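Local atomic coordinates of B-cell differentiation antigen CD72 (Mus musculus, PDB entry 5B1R), a protein that acts as a B-cell receptor co-receptor that recognises the Sm/RNP self-antigen and, on coligation with that receptor, inhibits its signalling, and is represented here by its extracellular C-type lectin-like domain. Residues 18-23 and 109-114; 67-72 and 96-101; 87-92 and 100-105. The protein carries 2 engineered substitutions. All coordinates share one frame; numbering follows the deposited sequence.

Contact 1 of 3, residues 18-23 and 109-114. Engineered in segment 109-114: Ser111 (natural residue Cys).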
loop_
_atom_site.group_PDB
_atom_site.type_symbol
_atom_site.label_atom_id
_atom_site.label_comp_id
_atom_site.label_asym_id
_atom_site.label_seq_id
_atom_site.Cartn_x
_atom_site.Cartn_y
_atom_site.Cartn_z
ATOM N N TYR A 18 -0.087 1.777 7.787
ATOM C CA TYR A 18 0.491 3.066 8.103
ATOM C C TYR A 18 0.657 3.839 6.798
ATOM O O TYR A 18 1.356 3.371 5.877
ATOM C CB TYR A 18 1.849 2.903 8.801
ATOM C CG TYR A 18 2.536 4.222 9.009
ATOM C CD1 TYR A 18 2.134 5.071 10.028
ATOM C CD2 TYR A 18 3.571 4.639 8.168
ATOM C CE1 TYR A 18 2.754 6.295 10.203
ATOM C CE2 TYR A 18 4.185 5.848 8.351
ATOM C CZ TYR A 18 3.771 6.673 9.366
ATOM O OH TYR A 18 4.381 7.876 9.558
ATOM N N ILE A 19 0.008 4.997 6.711
ATOM C CA ILE A 19 0.199 5.859 5.546
ATOM C C ILE A 19 1.395 6.772 5.796
ATOM O O ILE A 19 1.398 7.548 6.739
ATOM C CB ILE A 19 -1.050 6.722 5.263
ATOM C CG1 ILE A 19 -2.299 5.852 5.045
ATOM C CG2 ILE A 19 -0.775 7.652 4.071
ATOM C CD1 ILE A 19 -3.595 6.651 5.127
ATOM N N SER A 20 2.412 6.669 4.952
ATOM C CA SER A 20 3.534 7.596 5.014
ATOM C C SER A 20 3.370 8.658 3.936
ATOM O O SER A 20 3.419 8.358 2.745
ATOM C CB SER A 20 4.864 6.875 4.835
ATOM O OG SER A 20 5.925 7.800 5.017
ATOM N N HIS A 21 3.162 9.899 4.360
ATOM C CA HIS A 21 2.937 10.986 3.411
ATOM C C HIS A 21 4.235 11.456 2.744
ATOM O O HIS A 21 4.200 12.172 1.744
ATOM C CB HIS A 21 2.251 12.167 4.099
ATOM C CG HIS A 21 0.945 11.808 4.725
ATOM N ND1 HIS A 21 -0.177 11.496 3.985
ATOM C CD2 HIS A 21 0.582 11.691 6.024
ATOM C CE1 HIS A 21 -1.175 11.212 4.802
ATOM N NE2 HIS A 21 -0.739 11.319 6.043
ATOM N N THR A 22 5.366 11.055 3.312
ATOM C CA THR A 22 6.685 11.465 2.828
ATOM C C THR A 22 6.910 10.954 1.424
ATOM O O THR A 22 6.720 9.773 1.141
ATOM C CB THR A 22 7.779 10.883 3.746
ATOM O OG1 THR A 22 7.498 11.271 5.098
ATOM C CG2 THR A 22 9.190 11.353 3.356
ATOM N N LEU A 23 7.351 11.843 0.543
ATOM C CA LEU A 23 7.598 11.469 -0.842
ATOM C C LEU A 23 8.915 10.699 -0.953
ATOM O O LEU A 23 9.975 11.204 -0.568
ATOM C CB LEU A 23 7.636 12.700 -1.756
ATOM C CG LEU A 23 6.406 13.611 -1.717
ATOM C CD1 LEU A 23 6.559 14.712 -2.760
ATOM C CD2 LEU A 23 5.104 12.840 -1.921
ATOM N N HIS A 109 6.593 9.392 -4.415
ATOM C CA HIS A 109 5.202 9.287 -3.988
ATOM C C HIS A 109 5.169 8.975 -2.511
ATOM O O HIS A 109 6.122 8.416 -1.959
ATOM C CB HIS A 109 4.489 8.159 -4.738
ATOM C CG HIS A 109 4.353 8.419 -6.200
ATOM N ND1 HIS A 109 3.484 9.362 -6.709
ATOM C CD2 HIS A 109 4.992 7.874 -7.260
ATOM C CE1 HIS A 109 3.601 9.388 -8.026
ATOM N NE2 HIS A 109 4.504 8.491 -8.387
ATOM N N PRO A 110 4.045 9.290 -1.862
ATOM C CA PRO A 110 3.812 8.716 -0.531
ATOM C C PRO A 110 3.637 7.199 -0.670
ATOM O O PRO A 110 3.624 6.660 -1.788
ATOM C CB PRO A 110 2.502 9.386 -0.097
ATOM C CG PRO A 110 1.789 9.668 -1.405
ATOM C CD PRO A 110 2.888 10.056 -2.369
ATOM N N SER A 111 3.480 6.512 0.456
ATOM C CA SER A 111 3.420 5.056 0.421
ATOM C C SER A 111 2.542 4.545 1.554
ATOM O O SER A 111 2.153 5.313 2.452
ATOM C CB SER A 111 4.836 4.481 0.540
ATOM O OG SER A 111 5.463 4.887 1.750
ATOM N N ILE A 112 2.240 3.251 1.509
ATOM C CA ILE A 112 1.463 2.624 2.575
ATOM C C ILE A 112 2.239 1.404 3.033
ATOM O O ILE A 112 2.616 0.564 2.203
ATOM C CB ILE A 112 0.063 2.193 2.106
ATOM C CG1 ILE A 112 -0.652 3.361 1.409
ATOM C CG2 ILE A 112 -0.741 1.646 3.287
ATOM C CD1 ILE A 112 -1.875 2.971 0.611
ATOM N N CYS A 113 2.520 1.328 4.331
ATOM C CA CYS A 113 3.136 0.152 4.932
ATOM C C CYS A 113 2.076 -0.677 5.645
ATOM O O CYS A 113 1.010 -0.169 6.008
ATOM C CB CYS A 113 4.190 0.557 5.959
ATOM S SG CYS A 113 5.497 1.674 5.413
ATOM N N GLU A 114 2.395 -1.942 5.886
ATOM C CA GLU A 114 1.547 -2.750 6.744
ATOM C C GLU A 114 2.394 -3.600 7.672
ATOM O O GLU A 114 3.496 -4.045 7.318
ATOM C CB GLU A 114 0.578 -3.618 5.956
ATOM C CG GLU A 114 1.136 -4.832 5.307
ATOM C CD GLU A 114 0.017 -5.704 4.757
ATOM O OE1 GLU A 114 -0.502 -5.368 3.709
ATOM O OE2 GLU A 114 -0.376 -6.720 5.370
HETATM O O HOH W 1 7.092 6.985 0.960
#

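Contact 2 of 3, residues 67-72 and 96-101. Unlike the reference sequence in segment 96-101: Lys99 (reference Glu).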
loop_
_atom_site.group_PDB
_atom_site.type_symbol
_atom_site.label_atom_id
_atom_site.label_comp_id
_atom_site.label_asym_id
_atom_site.label_seq_id
_atom_site.Cartn_x
_atom_site.Cartn_y
_atom_site.Cartn_z
ATOM N N LYS A 67 -3.295 12.104 -4.637
ATOM C CA LYS A 67 -1.974 11.488 -4.550
ATOM C C LYS A 67 -2.021 10.044 -5.036
ATOM O O LYS A 67 -3.069 9.401 -5.024
ATOM C CB LYS A 67 -1.479 11.503 -3.097
ATOM C CG LYS A 67 -1.334 12.888 -2.475
ATOM C CD LYS A 67 -0.064 13.572 -2.934
ATOM C CE LYS A 67 0.099 14.938 -2.273
ATOM N NZ LYS A 67 0.196 14.823 -0.791
ATOM N N SER A 68 -0.871 9.532 -5.457
ATOM C CA SER A 68 -0.719 8.103 -5.726
ATOM C C SER A 68 0.211 7.526 -4.691
ATOM O O SER A 68 1.174 8.187 -4.286
ATOM C CB SER A 68 -0.102 7.863 -7.092
ATOM O OG SER A 68 -0.894 8.397 -8.136
ATOM N N TYR A 69 -0.074 6.294 -4.270
ATOM C CA TYR A 69 0.662 5.690 -3.158
ATOM C C TYR A 69 1.410 4.442 -3.588
ATOM O O TYR A 69 0.806 3.511 -4.121
ATOM C CB TYR A 69 -0.297 5.315 -2.015
ATOM C CG TYR A 69 -0.945 6.532 -1.380
ATOM C CD1 TYR A 69 -2.052 7.135 -1.957
ATOM C CD2 TYR A 69 -0.426 7.078 -0.206
ATOM C CE1 TYR A 69 -2.616 8.271 -1.400
ATOM C CE2 TYR A 69 -0.990 8.209 0.369
ATOM C CZ TYR A 69 -2.090 8.797 -0.227
ATOM O OH TYR A 69 -2.672 9.924 0.322
ATOM N N TRP A 70 2.713 4.392 -3.328
ATOM C CA TRP A 70 3.447 3.147 -3.523
ATOM C C TRP A 70 2.886 2.028 -2.642
ATOM O O TRP A 70 2.638 2.235 -1.447
ATOM C CB TRP A 70 4.929 3.317 -3.205
ATOM C CG TRP A 70 5.747 4.139 -4.154
ATOM C CD1 TRP A 70 6.528 5.195 -3.826
ATOM C CD2 TRP A 70 5.929 3.907 -5.558
ATOM N NE1 TRP A 70 7.180 5.658 -4.945
ATOM C CE2 TRP A 70 6.828 4.888 -6.028
ATOM C CE3 TRP A 70 5.409 2.976 -6.466
ATOM C CZ2 TRP A 70 7.243 4.948 -7.368
ATOM C CZ3 TRP A 70 5.804 3.051 -7.791
ATOM C CH2 TRP A 70 6.707 4.032 -8.229
ATOM N N ILE A 71 2.743 0.844 -3.234
ATOM C CA ILE A 71 2.323 -0.359 -2.523
ATOM C C ILE A 71 3.192 -1.529 -3.007
ATOM O O ILE A 71 4.038 -1.378 -3.897
ATOM C CB ILE A 71 0.812 -0.673 -2.746
ATOM C CG1 ILE A 71 0.491 -0.926 -4.230
ATOM C CG2 ILE A 71 -0.059 0.456 -2.169
ATOM C CD1 ILE A 71 -0.792 -1.685 -4.437
ATOM N N GLN A 72 2.962 -2.706 -2.432
ATOM C CA GLN A 72 3.662 -3.901 -2.873
ATOM C C GLN A 72 3.334 -4.238 -4.324
ATOM O O GLN A 72 2.169 -4.272 -4.720
ATOM C CB GLN A 72 3.249 -5.081 -2.010
ATOM C CG GLN A 72 3.937 -6.376 -2.400
ATOM C CD GLN A 72 3.325 -7.571 -1.696
ATOM O OE1 GLN A 72 3.667 -7.864 -0.555
ATOM N NE2 GLN A 72 2.399 -8.246 -2.364
ATOM N N GLN A 96 -14.150 7.467 -9.397
ATOM C CA GLN A 96 -14.634 6.872 -8.154
ATOM C C GLN A 96 -13.826 5.671 -7.654
ATOM O O GLN A 96 -14.068 5.186 -6.551
ATOM C CB GLN A 96 -16.116 6.497 -8.274
ATOM C CG GLN A 96 -17.043 7.658 -8.639
ATOM C CD GLN A 96 -17.314 8.609 -7.481
ATOM O OE1 GLN A 96 -16.509 8.739 -6.557
ATOM N NE2 GLN A 96 -18.461 9.279 -7.528
ATOM N N LYS A 97 -12.867 5.193 -8.446
ATOM C CA LYS A 97 -12.136 3.977 -8.080
ATOM C C LYS A 97 -10.625 4.130 -8.031
ATOM O O LYS A 97 -10.014 4.636 -8.973
ATOM C CB LYS A 97 -12.451 2.840 -9.054
ATOM C CG LYS A 97 -13.722 2.076 -8.757
ATOM C CD LYS A 97 -13.878 0.922 -9.730
ATOM C CE LYS A 97 -15.281 0.354 -9.689
ATOM N NZ LYS A 97 -15.490 -0.618 -10.797
ATOM N N TRP A 98 -10.025 3.645 -6.944
ATOM C CA TRP A 98 -8.581 3.437 -6.907
ATOM C C TRP A 98 -8.223 2.269 -7.825
ATOM O O TRP A 98 -8.929 1.264 -7.854
ATOM C CB TRP A 98 -8.104 3.171 -5.469
ATOM C CG TRP A 98 -8.217 4.394 -4.609
ATOM C CD1 TRP A 98 -9.299 4.793 -3.880
ATOM C CD2 TRP A 98 -7.215 5.400 -4.425
ATOM N NE1 TRP A 98 -9.028 5.983 -3.250
ATOM C CE2 TRP A 98 -7.753 6.373 -3.564
ATOM C CE3 TRP A 98 -5.916 5.569 -4.906
ATOM C CZ2 TRP A 98 -7.046 7.502 -3.181
ATOM C CZ3 TRP A 98 -5.210 6.685 -4.512
ATOM C CH2 TRP A 98 -5.777 7.643 -3.662
ATOM N N LYS A 99 -7.130 2.429 -8.569
ATOM C CA LYS A 99 -6.627 1.399 -9.464
ATOM C C LYS A 99 -5.147 1.173 -9.208
ATOM O O LYS A 99 -4.437 2.083 -8.782
ATOM C CB LYS A 99 -6.830 1.810 -10.928
ATOM C CG LYS A 99 -8.290 1.847 -11.333
ATOM C CD LYS A 99 -8.470 2.188 -12.794
ATOM C CE LYS A 99 -9.947 2.326 -13.126
ATOM N NZ LYS A 99 -10.633 1.012 -13.307
ATOM N N ARG A 100 -4.689 -0.046 -9.471
ATOM C CA ARG A 100 -3.262 -0.311 -9.526
ATOM C C ARG A 100 -2.717 0.240 -10.842
ATOM O O ARG A 100 -3.272 -0.031 -11.907
ATOM C CB ARG A 100 -2.992 -1.815 -9.448
ATOM C CG ARG A 100 -1.511 -2.161 -9.476
ATOM C CD ARG A 100 -1.255 -3.670 -9.447
ATOM N NE ARG A 100 -1.838 -4.266 -8.250
ATOM C CZ ARG A 100 -1.227 -4.337 -7.067
ATOM N NH1 ARG A 100 0.043 -3.955 -6.937
ATOM N NH2 ARG A 100 -1.890 -4.808 -6.024
ATOM N N THR A 101 -1.643 1.019 -10.749
ATOM C CA THR A 101 -1.011 1.625 -11.901
ATOM C C THR A 101 0.496 1.402 -11.822
ATOM O O THR A 101 1.063 1.141 -10.760
ATOM C CB THR A 101 -1.299 3.114 -11.982
ATOM O OG1 THR A 101 -0.649 3.778 -10.907
ATOM C CG2 THR A 101 -2.789 3.389 -11.904
HETATM O O HOH W 2 -0.146 -5.517 -3.841
#

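Contact 3 of 3, residues 87-92 and 100-105. Unlike the reference sequence in segment 87-92: Tyr87 (reference His), Asp89 (reference Val), Lys90 (reference Arg). Unlike the reference sequence in segment 100-105: Phe102 (reference Ile), Glu104 (reference Lys).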
loop_
_atom_site.group_PDB
_atom_site.type_symbol
_atom_site.label_atom_id
_atom_site.label_comp_id
_atom_site.label_asym_id
_atom_site.label_seq_id
_atom_site.Cartn_x
_atom_site.Cartn_y
_atom_site.Cartn_z
ATOM N N TYR A 87 9.473 -1.090 -13.601
ATOM C CA TYR A 87 8.226 -0.481 -13.159
ATOM C C TYR A 87 7.807 -1.076 -11.844
ATOM O O TYR A 87 7.946 -2.281 -11.603
ATOM C CB TYR A 87 7.087 -0.682 -14.154
ATOM C CG TYR A 87 7.454 -0.344 -15.553
ATOM C CD1 TYR A 87 7.719 0.965 -15.920
ATOM C CD2 TYR A 87 7.539 -1.336 -16.520
ATOM C CE1 TYR A 87 8.064 1.279 -17.220
ATOM C CE2 TYR A 87 7.876 -1.030 -17.834
ATOM C CZ TYR A 87 8.133 0.283 -18.173
ATOM O OH TYR A 87 8.486 0.613 -19.457
ATOM N N CYS A 88 7.253 -0.207 -11.020
ATOM C CA CYS A 88 6.722 -0.565 -9.722
ATOM C C CYS A 88 5.247 -0.186 -9.675
ATOM O O CYS A 88 4.741 0.429 -10.620
ATOM C CB CYS A 88 7.509 0.143 -8.614
ATOM S SG CYS A 88 9.195 -0.500 -8.389
ATOM N N ASP A 89 4.568 -0.561 -8.593
ATOM C CA ASP A 89 3.108 -0.461 -8.538
ATOM C C ASP A 89 2.685 0.597 -7.536
ATOM O O ASP A 89 3.139 0.585 -6.383
ATOM C CB ASP A 89 2.470 -1.785 -8.099
ATOM C CG ASP A 89 2.662 -2.920 -9.090
ATOM O OD1 ASP A 89 3.433 -2.777 -10.049
ATOM O OD2 ASP A 89 2.039 -3.987 -8.875
ATOM N N LYS A 90 1.788 1.484 -7.961
ATOM C CA LYS A 90 1.218 2.466 -7.053
ATOM C C LYS A 90 -0.278 2.486 -7.267
ATOM O O LYS A 90 -0.753 2.148 -8.343
ATOM C CB LYS A 90 1.828 3.848 -7.287
ATOM C CG LYS A 90 1.391 4.495 -8.596
ATOM C CD LYS A 90 2.198 5.744 -8.942
ATOM C CE LYS A 90 1.521 6.552 -10.035
ATOM N NZ LYS A 90 1.367 5.760 -11.274
ATOM N N ILE A 91 -1.029 2.883 -6.250
ATOM C CA ILE A 91 -2.463 3.057 -6.428
ATOM C C ILE A 91 -2.762 4.530 -6.728
ATOM O O ILE A 91 -2.171 5.441 -6.152
ATOM C CB ILE A 91 -3.293 2.514 -5.239
ATOM C CG1 ILE A 91 -2.901 3.183 -3.914
ATOM C CG2 ILE A 91 -3.138 0.999 -5.174
ATOM C CD1 ILE A 91 -3.827 2.809 -2.750
ATOM N N LYS A 92 -3.700 4.729 -7.636
ATOM C CA LYS A 92 -4.063 6.062 -8.101
ATOM C C LYS A 92 -5.564 6.097 -8.299
ATOM O O LYS A 92 -6.165 5.105 -8.726
ATOM C CB LYS A 92 -3.338 6.365 -9.408
ATOM C CG LYS A 92 -3.668 7.729 -9.983
ATOM C CD LYS A 92 -2.700 8.080 -11.099
ATOM C CE LYS A 92 -2.905 9.504 -11.623
ATOM N NZ LYS A 92 -1.752 9.918 -12.462
ATOM N N ARG A 100 -4.689 -0.046 -9.471
ATOM C CA ARG A 100 -3.262 -0.311 -9.526
ATOM C C ARG A 100 -2.717 0.240 -10.842
ATOM O O ARG A 100 -3.272 -0.031 -11.907
ATOM C CB ARG A 100 -2.992 -1.815 -9.448
ATOM C CG ARG A 100 -1.511 -2.161 -9.476
ATOM C CD ARG A 100 -1.255 -3.670 -9.447
ATOM N NE ARG A 100 -1.838 -4.266 -8.250
ATOM C CZ ARG A 100 -1.227 -4.337 -7.067
ATOM N NH1 ARG A 100 0.043 -3.955 -6.937
ATOM N NH2 ARG A 100 -1.890 -4.808 -6.024
ATOM N N THR A 101 -1.643 1.019 -10.749
ATOM C CA THR A 101 -1.011 1.625 -11.901
ATOM C C THR A 101 0.496 1.402 -11.822
ATOM O O THR A 101 1.063 1.141 -10.760
ATOM C CB THR A 101 -1.299 3.114 -11.982
ATOM O OG1 THR A 101 -0.649 3.778 -10.907
ATOM C CG2 THR A 101 -2.789 3.389 -11.904
ATOM N N PHE A 102 1.150 1.488 -12.962
ATOM C CA PHE A 102 2.587 1.269 -13.035
ATOM C C PHE A 102 3.343 2.570 -13.239
ATOM O O PHE A 102 2.883 3.441 -13.970
ATOM C CB PHE A 102 2.887 0.298 -14.172
ATOM C CG PHE A 102 2.145 -1.006 -14.046
ATOM C CD1 PHE A 102 2.310 -1.803 -12.924
ATOM C CD2 PHE A 102 1.301 -1.446 -15.065
ATOM C CE1 PHE A 102 1.640 -3.007 -12.806
ATOM C CE2 PHE A 102 0.629 -2.658 -14.964
ATOM C CZ PHE A 102 0.800 -3.438 -13.828
ATOM N N SER A 103 4.508 2.682 -12.600
ATOM C CA SER A 103 5.378 3.851 -12.730
ATOM C C SER A 103 6.813 3.399 -12.632
ATOM O O SER A 103 7.108 2.405 -11.985
ATOM C CB SER A 103 5.152 4.877 -11.603
ATOM O OG SER A 103 4.011 5.669 -11.847
ATOM N N GLU A 104 7.727 4.155 -13.226
ATOM C CA GLU A 104 9.126 3.912 -12.922
ATOM C C GLU A 104 9.349 4.032 -11.429
ATOM O O GLU A 104 8.818 4.934 -10.760
ATOM C CB GLU A 104 10.018 4.894 -13.638
ATOM C CG GLU A 104 10.031 4.652 -15.128
ATOM C CD GLU A 104 10.788 5.712 -15.844
ATOM O OE1 GLU A 104 10.407 6.889 -15.672
ATOM O OE2 GLU A 104 11.754 5.377 -16.567
ATOM N N CYS A 105 10.131 3.099 -10.914
ATOM C CA CYS A 105 10.335 2.960 -9.493
ATOM C C CYS A 105 10.968 4.194 -8.831
ATOM O O CYS A 105 10.790 4.404 -7.638
ATOM C CB CYS A 105 11.152 1.695 -9.208
ATOM S SG CYS A 105 10.405 0.163 -9.876
#

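Contact 1 of 3, residues 18-23 and 109-114
Tyr18 and Cys113 form an antiparallel hydrogen-bonded pair. Tyr18 N donates to Cys113 O at 2.9 Å and Cys113 N to Tyr18 O at 2.8 Å. The Tyr18 ring presents its edge to Cys113 SG, which is disulfide-bonded to Cys33 of helix 26-35. Ile19 and Ile112 make the next, non-hydrogen-bonded pair, both on the face that rests against Tyr69. Ser20 and Ser111, the latter an engineered residue, restore the bonded pattern through Ser20 N to Ser111 O and Ser111 N to Ser20 O, each 2.9 Å. Three successive bridges and a 159° angle between the strand directions identify the ladder between strands 15-21 and 109-119 in the main sheet of the C-type lectin-like fold, with helix 26-35 against the Ser20 and Ser111 face. Past His21 the chain turns a corner at Thr22. There water 1 donates to Thr22 O at 2.8 Å and also hydrogen-bonds Ser111 OG. Leu23 lies alongside Pro110, its CD2 branch 3.6 Å from Pro110 CD.

Contact 2 of 3, residues 67-72 and 96-101
The guanidinium of Arg100 reaches the backbone of Gln72 edge-on: NH1 donates to Gln72 O at 3.1 Å, with an angle of 155° at the hydrogen. The acceptor lies only 9° out of the guanidinium plane and the donor lies in the carbonyl plane, so both flat groups are well oriented for the bond. The contact spans the small three-stranded antiparallel sheet of the C-type lectin-like domain, in which strand 87-94 runs between the outer strands 69-70 and 97-104. That intervening strand explains why the nearest CA atoms, those of Ile71 and Arg100, are 9.0 Å apart and why side chains do the bridging.

Water 2 ties the same two groups together a second time, donating to Gln72 O and accepting from Arg100 NH2 at 2.9 Å. Gln72 O thus receives two hydrogen bonds. Ile71 CD1 approaches the guanidinium obliquely, 3.5 Å from Arg100 NH1. The arginine arrives there because CG is anti to its backbone N and the otherwise extended chain bends at chi3 (-59°).

At the other end of the contact, the six-membered ring of Trp98 turns its edge toward the carbonyl of Lys67. Trp98 CH2 also lies at the edge of the Tyr69 ring, near its plane, while Tyr69 comes obliquely to the indole. Neither ring lies flat on the other.

Further out, Asp89 forms a salt bridge to Arg100 NH1, which therefore has both a carboxylate and a carbonyl as partners. Tyr69 is held at its far end by a hydrogen bond from Asp64 N to OH, while Pro110 and Ile112 of strand 109-119 pack against its ring. Tyr69 meets the indole through CE1, 3.9 Å from Trp98 CH2.

Contact 3 of 3, residues 87-92 and 100-105
Lys90 and Thr101 meet through matching first torsions: Lys90 CG (chi1 71°) and Thr101 OG1 each stand between their own backbone N and carbonyl carbon. The lysine chain then runs extended to CE and bends at chi4, carrying NZ over to the neighbouring strand. There it donates to Ser103 OG at 2.7 Å and to Thr101 OG1 at 2.9 Å, so two hydroxyls grip one ammonium group. Thr101 OG1 in turn donates to Lys90 O from well above the carbonyl plane, leaving the direction nearly in line with C=O to Thr101 N, at 2.8 Å. Ser103 OG has a further partner in Glu107, whose negative charge probably reinforces the lysine's position.

On the reverse face, Asp89 OD2 uses its anti lone pair to bind Arg100 NH1 at 2.8 Å. One oxygen meets one nitrogen, with the carboxylate and guanidinium planes steeply inclined rather than in a flat two-bond pairing. Asp89 OD1 instead forms a salt bridge with Arg78 and lies at the edge of the Phe102 ring, in its plane, 3.2 Å from Phe102 CD1.

Backbone bonds in both directions between Cys88 and Ser103 continue the ladder to the Tyr87–Glu104 pair. Cys88 SG is also joined, diagonally past that pair, to Cys105 SG at 2.0 Å with a chi3 of 93°, close to the relaxed right-angle value for a disulfide. Together, the 137° strand angle, the regular antiparallel register and the closing disulfide define the twisted beta hairpin 87-94/97-104 characteristic of the C-type lectin-like fold.

How the contacts relate
Contacts 2 and 3 share Arg100 and Thr101 and belong to one small sheet: contact 3 joins adjacent strands, while contact 2 reaches over the middle strand. Contact 1 belongs to the main sheet, about 14 Å from contact 3 between centres, but strand 69-70 connects the two regions, with Pro110 O 2.9 Å from Trp70 N and Ile112 packed on Ile91. Contact 2 is the most buried; contacts 1 and 3 are buried only in part, with a larger share of residues at the surface in contact 1. Their chemistry follows: backbone pairing dominates contact 1, side-chain edges and one arginine contact 2, whereas contact 3 adds charged groups and a disulfide to its ladder.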